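Local atomic coordinates of probable transcriptional regulator, LysR family protein (Rhodococcus sp., PDB entry 2QL3), a protein that probably acts as a LysR-type DNA-binding transcription regulator, represented here by its C-terminal substrate-binding domain, the part that in such proteins usually senses a small-molecule effector. Residues P13-T18 with L154-R159; V131-A136 with R147-T152. All blocks are in the same frame, centred on the assembly; numbering follows the deposited sequence.

Contact 1. Residues P13-T18 with L154-R159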
loop_
_atom_site.group_PDB
_atom_site.type_symbol
_atom_site.label_atom_id
_atom_site.label_comp_id
_atom_site.label_asym_id
_atom_site.label_seq_id
_atom_site.Cartn_x
_atom_site.Cartn_y
_atom_site.Cartn_z
ATOM N N PRO A 13 5.207 -4.090 5.603
ATOM C CA PRO A 13 4.012 -3.912 4.751
ATOM C C PRO A 13 4.124 -4.269 3.259
ATOM O O PRO A 13 3.188 -4.840 2.734
ATOM C CB PRO A 13 3.608 -2.423 4.987
ATOM C CG PRO A 13 4.152 -2.143 6.417
ATOM C CD PRO A 13 5.493 -2.897 6.419
ATOM N N ALA A 14 5.255 -3.972 2.614
ATOM C CA ALA A 14 5.511 -4.310 1.217
ATOM C C ALA A 14 5.568 -5.814 0.940
ATOM O O ALA A 14 5.483 -6.257 -0.203
ATOM C CB ALA A 14 6.812 -3.653 0.783
ATOM N N LEU A 15 5.726 -6.596 1.988
ATOM C CA LEU A 15 5.751 -8.041 1.890
ATOM C C LEU A 15 4.336 -8.607 2.089
ATOM O O LEU A 15 4.069 -9.753 1.707
ATOM C CB LEU A 15 6.682 -8.577 2.980
ATOM C CG LEU A 15 8.117 -8.983 2.609
ATOM C CD1 LEU A 15 8.616 -8.478 1.352
ATOM C CD2 LEU A 15 9.126 -8.777 3.745
ATOM N N GLY A 16 3.456 -7.826 2.728
ATOM C CA GLY A 16 2.083 -8.248 2.962
ATOM C C GLY A 16 1.292 -8.735 1.758
ATOM O O GLY A 16 0.661 -9.767 1.848
ATOM N N PRO A 17 1.270 -7.980 0.616
ATOM C CA PRO A 17 0.500 -8.465 -0.595
ATOM C C PRO A 17 1.246 -9.373 -1.587
ATOM O O PRO A 17 0.648 -9.948 -2.472
ATOM C CB PRO A 17 0.110 -7.176 -1.313
ATOM C CG PRO A 17 1.007 -6.095 -0.751
ATOM C CD PRO A 17 1.810 -6.617 0.417
ATOM N N THR A 18 2.556 -9.520 -1.411
ATOM C CA THR A 18 3.364 -10.179 -2.428
ATOM C C THR A 18 3.710 -11.590 -1.979
ATOM O O THR A 18 3.541 -12.548 -2.756
ATOM C CB THR A 18 4.644 -9.396 -2.736
ATOM O OG1 THR A 18 5.318 -9.131 -1.510
ATOM C CG2 THR A 18 4.307 -8.047 -3.315
ATOM N N LEU A 154 12.697 -0.743 -6.906
ATOM C CA LEU A 154 11.855 -1.621 -6.089
ATOM C C LEU A 154 12.471 -3.003 -5.998
ATOM O O LEU A 154 13.109 -3.498 -6.940
ATOM C CB LEU A 154 10.423 -1.730 -6.677
ATOM C CG LEU A 154 9.503 -0.461 -6.726
ATOM C CD1 LEU A 154 8.266 -0.748 -7.523
ATOM C CD2 LEU A 154 9.141 0.205 -5.354
ATOM N N LEU A 155 12.233 -3.637 -4.850
ATOM C CA LEU A 155 12.795 -4.934 -4.511
ATOM C C LEU A 155 11.833 -6.037 -4.924
ATOM O O LEU A 155 12.192 -7.216 -4.923
ATOM C CB LEU A 155 13.093 -5.025 -2.997
ATOM C CG LEU A 155 14.436 -4.435 -2.551
ATOM C CD1 LEU A 155 15.531 -5.375 -2.981
ATOM C CD2 LEU A 155 14.736 -3.085 -3.187
ATOM N N GLN A 156 10.602 -5.662 -5.219
ATOM C CA GLN A 156 9.665 -6.655 -5.665
ATOM C C GLN A 156 8.874 -6.184 -6.872
ATOM O O GLN A 156 8.770 -4.989 -7.152
ATOM C CB GLN A 156 8.702 -7.007 -4.542
ATOM C CG GLN A 156 9.390 -7.397 -3.230
ATOM C CD GLN A 156 8.379 -7.755 -2.237
ATOM O OE1 GLN A 156 7.990 -6.920 -1.395
ATOM N NE2 GLN A 156 7.867 -8.981 -2.352
ATOM N N ARG A 157 8.276 -7.145 -7.541
ATOM C CA ARG A 157 7.579 -6.902 -8.787
ATOM C C ARG A 157 6.210 -7.585 -8.778
ATOM O O ARG A 157 6.130 -8.769 -8.977
ATOM C CB ARG A 157 8.415 -7.384 -9.976
ATOM C CG ARG A 157 7.596 -7.467 -11.246
ATOM C CD ARG A 157 8.161 -6.904 -12.483
ATOM N NE ARG A 157 8.912 -7.842 -13.293
ATOM C CZ ARG A 157 8.972 -7.874 -14.631
ATOM N NH1 ARG A 157 9.759 -8.779 -15.191
ATOM N NH2 ARG A 157 8.274 -7.075 -15.432
ATOM N N PRO A 158 5.121 -6.793 -8.605
ATOM C CA PRO A 158 3.760 -7.323 -8.802
ATOM C C PRO A 158 3.638 -8.093 -10.102
ATOM O O PRO A 158 4.227 -7.707 -11.123
ATOM C CB PRO A 158 2.887 -6.067 -8.822
ATOM C CG PRO A 158 3.638 -5.127 -7.899
ATOM C CD PRO A 158 5.112 -5.367 -8.210
ATOM N N ARG A 159 2.839 -9.148 -10.082
ATOM C CA ARG A 159 2.752 -10.032 -11.252
ATOM C C ARG A 159 2.274 -9.409 -12.554
ATOM O O ARG A 159 2.687 -9.866 -13.641
ATOM C CB ARG A 159 1.953 -11.311 -10.931
ATOM C CG ARG A 159 2.779 -12.576 -11.326
ATOM C CD ARG A 159 2.477 -13.850 -10.534
ATOM N NE ARG A 159 3.587 -14.330 -9.709
ATOM C CZ ARG A 159 3.439 -14.829 -8.475
ATOM N NH1 ARG A 159 2.239 -14.886 -7.910
ATOM N NH2 ARG A 159 4.494 -15.262 -7.783
#
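The backbones that carry A14, L15 and T18 on one side and Q156 on the other stay well separated, with T18 and P158 the nearest pair at 7.0 Å between their CA atoms. Between them lies the groove separating the two lobes of the type 2 periplasmic binding protein fold, of which the LysR substrate-binding domain is a variant. Residues P13-T18 form the loop from strand 5-11 into helix 20-30, a place that commonly lines the effector cleft in this family, and L154-R159 leave strand 152-154 of the other lobe. The gap is spanned by one side chain, Q156. Its CG stands anti to its own carbonyl carbon (chi1 -52°) and the chain runs on extended, which carries the amide across to the opposite loop. There L15 passes it at about a right angle, CD1 of L15 touching CD of Q156 at 3.7 Å, while the A14 methyl also faces the amide end. T18 meets it obliquely, its OG1 lying 3.4 Å from CD of Q156. A14 and L15 pack on Y61 as well, and Q156 touches R77. Y164 of the second subunit packs against both T18 and P158, so the dimer interface borders this groove. P13-P17 have helical backbone angles without the regular helical bonds, though G16 N bonds to P13 O at 3.0 Å. A chi1 of 52° turns the T18 hydroxyl back over this turn, where OG1 donates to A14 O at 3.2 Å, in the carbonyl plane and on a lone pair.

Contact 2. Residues V131-A136 with R147-T152. With PO4 (phosphate ion), chain M.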
loop_
_atom_site.group_PDB
_atom_site.type_symbol
_atom_site.label_atom_id
_atom_site.label_comp_id
_atom_site.label_asym_id
_atom_site.label_seq_id
_atom_site.Cartn_x
_atom_site.Cartn_y
_atom_site.Cartn_z
ATOM N N VAL A 131 15.106 13.558 -5.429
ATOM C CA VAL A 131 13.840 12.965 -5.014
ATOM C C VAL A 131 12.770 14.051 -5.148
ATOM O O VAL A 131 12.777 15.094 -4.443
ATOM C CB VAL A 131 13.921 12.359 -3.598
ATOM C CG1 VAL A 131 12.604 11.676 -3.207
ATOM C CG2 VAL A 131 15.071 11.356 -3.522
ATOM N N ALA A 132 11.941 13.852 -6.158
ATOM C CA ALA A 132 10.763 14.686 -6.441
ATOM C C ALA A 132 9.585 14.318 -5.532
ATOM O O ALA A 132 8.765 15.193 -5.164
ATOM C CB ALA A 132 10.363 14.519 -7.904
ATOM N N TYR A 133 9.472 13.041 -5.174
ATOM C CA TYR A 133 8.360 12.576 -4.357
ATOM C C TYR A 133 8.808 11.413 -3.482
ATOM O O TYR A 133 9.594 10.590 -3.905
ATOM C CB TYR A 133 7.128 12.155 -5.211
ATOM C CG TYR A 133 6.591 13.259 -6.078
ATOM C CD1 TYR A 133 5.775 14.259 -5.536
ATOM C CD2 TYR A 133 6.957 13.345 -7.439
ATOM C CE1 TYR A 133 5.307 15.342 -6.333
ATOM C CE2 TYR A 133 6.496 14.419 -8.260
ATOM C CZ TYR A 133 5.655 15.400 -7.676
ATOM O OH TYR A 133 5.175 16.444 -8.423
ATOM N N ARG A 134 8.277 11.364 -2.267
ATOM C CA ARG A 134 8.603 10.351 -1.296
ATOM C C ARG A 134 7.276 9.790 -0.784
ATOM O O ARG A 134 6.261 10.529 -0.698
ATOM C CB ARG A 134 9.443 11.027 -0.188
ATOM C CG ARG A 134 9.733 10.216 1.002
ATOM C CD ARG A 134 10.467 11.105 2.056
ATOM N NE ARG A 134 11.670 11.748 1.496
ATOM C CZ ARG A 134 12.934 11.326 1.659
ATOM N NH1 ARG A 134 13.921 12.022 1.087
ATOM N NH2 ARG A 134 13.224 10.232 2.388
ATOM N N THR A 135 7.252 8.468 -0.546
ATOM C CA THR A 135 6.047 7.749 -0.063
ATOM C C THR A 135 6.466 6.464 0.675
ATOM O O THR A 135 7.459 5.805 0.319
ATOM C CB THR A 135 5.079 7.359 -1.230
ATOM O OG1 THR A 135 4.017 6.535 -0.715
ATOM C CG2 THR A 135 5.812 6.539 -2.319
ATOM N N ALA A 136 5.747 6.077 1.708
ATOM C CA ALA A 136 6.017 4.740 2.275
ATOM C C ALA A 136 5.116 3.639 1.669
ATOM O O ALA A 136 5.232 2.454 2.021
ATOM C CB ALA A 136 5.920 4.758 3.835
ATOM N N ARG A 147 2.411 7.018 -14.028
ATOM C CA ARG A 147 1.884 8.302 -14.472
ATOM C C ARG A 147 2.955 9.310 -14.994
ATOM O O ARG A 147 2.619 10.252 -15.634
ATOM C CB ARG A 147 0.976 8.912 -13.362
ATOM C CG ARG A 147 0.401 10.260 -13.694
ATOM C CD ARG A 147 -0.548 10.269 -14.921
ATOM N NE ARG A 147 -1.742 9.445 -14.692
ATOM C CZ ARG A 147 -2.846 9.453 -15.444
ATOM N NH1 ARG A 147 -2.947 10.248 -16.503
ATOM N NH2 ARG A 147 -3.878 8.680 -15.123
ATOM N N GLY A 148 4.236 9.092 -14.747
ATOM C CA GLY A 148 5.257 9.934 -15.331
ATOM C C GLY A 148 5.927 10.879 -14.346
ATOM O O GLY A 148 6.683 11.746 -14.768
ATOM N N LEU A 149 5.657 10.726 -13.040
ATOM C CA LEU A 149 6.196 11.650 -12.030
ATOM C C LEU A 149 7.656 11.380 -11.606
ATOM O O LEU A 149 8.272 12.192 -10.875
ATOM C CB LEU A 149 5.255 11.636 -10.802
ATOM C CG LEU A 149 3.852 12.193 -11.010
ATOM C CD1 LEU A 149 2.989 11.815 -9.818
ATOM C CD2 LEU A 149 3.934 13.711 -11.090
ATOM N N GLY A 150 8.202 10.236 -12.018
ATOM C CA GLY A 150 9.633 9.995 -11.978
ATOM C C GLY A 150 9.970 8.496 -12.191
ATOM O O GLY A 150 9.199 7.773 -12.776
ATOM N N TRP A 151 11.164 8.069 -11.779
ATOM C CA TRP A 151 11.571 6.680 -11.857
ATOM C C TRP A 151 11.695 6.190 -10.420
ATOM O O TRP A 151 11.935 7.001 -9.505
ATOM C CB TRP A 151 12.918 6.556 -12.607
ATOM C CG TRP A 151 14.093 7.311 -11.992
ATOM C CD1 TRP A 151 14.478 8.601 -12.277
ATOM C CD2 TRP A 151 15.017 6.828 -11.017
ATOM N NE1 TRP A 151 15.583 8.939 -11.541
ATOM C CE2 TRP A 151 15.930 7.876 -10.750
ATOM C CE3 TRP A 151 15.162 5.608 -10.326
ATOM C CZ2 TRP A 151 16.979 7.744 -9.842
ATOM C CZ3 TRP A 151 16.219 5.475 -9.434
ATOM C CH2 TRP A 151 17.120 6.539 -9.201
ATOM N N THR A 152 11.584 4.883 -10.203
ATOM C CA THR A 152 11.900 4.354 -8.892
ATOM C C THR A 152 12.798 3.133 -8.923
ATOM O O THR A 152 13.157 2.625 -9.975
ATOM C CB THR A 152 10.632 4.102 -8.009
ATOM O OG1 THR A 152 11.033 4.070 -6.624
ATOM C CG2 THR A 152 9.866 2.788 -8.414
HETATM P P PO4 M . 16.497 16.012 -2.698
HETATM O O1 PO4 M . 17.553 16.079 -1.595
HETATM O O2 PO4 M . 15.209 15.531 -2.060
HETATM O O3 PO4 M . 16.302 17.373 -3.370
HETATM O O4 PO4 M . 16.874 15.029 -3.785
#
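This contact lies in a strand-helix-strand unit of one lobe of the type 2 periplasmic binding protein fold: strand 131-135 leads into helix 138-147, and the chain then runs on to strand 152-154. Y133, on the incoming strand, packs against L149, in the loop that follows the helix, and their side chains cross at about a right angle. CD2 of L149 touches CE2 of Y133 at 3.9 Å and lies 4.0 Å from its OH, so this methyl sits against the outer end of the ring, near its hydroxyl. The carbonyl of L149 comes to the same ring at its edge, in the ring plane, with L149 O 3.9 Å from Y133 CD2. Next to it, the A132 methyl borders this carbonyl, its CB 4.3 Å from L149 O. F144 of the intervening helix makes an edge-to-face contact with Y133 and also touches L149, tying helix, strand and loop into one apolar cluster. F38 and P21 of the second subunit pack on Y133 and L149, respectively, extending the cluster into the dimer interface. The helix ends in a Schellman motif at G148, whose positive phi (107°) suits glycine, and G150 likewise adopts backbone angles that call for glycine. Beyond A132, at V131, a phosphate ion, probably from the crystallisation liquor, is bound by the backbone: V131 N donates to its O4 at 2.8 Å in a nearly straight bond (167°).

From the N terminus, the chain passes through strand 5-11 and enters P13-T18, the first half of contact 1, whose partner L154-R159 comes only after another 135 residues. Contact 2 is nested inside that large loop: V131-A136 and R147-T152 are separated by ten residues, nine of them helical, and close a short local loop within one lobe. Its second segment ends at T152, one residue short of the segment that begins at L154, so strand 152-154 carries the chain from contact 2 to contact 1, whose centres are about 17 Å apart. Contact 1 thus bridges the two lobes, contact 2 is internal to one, and both abut the second subunit.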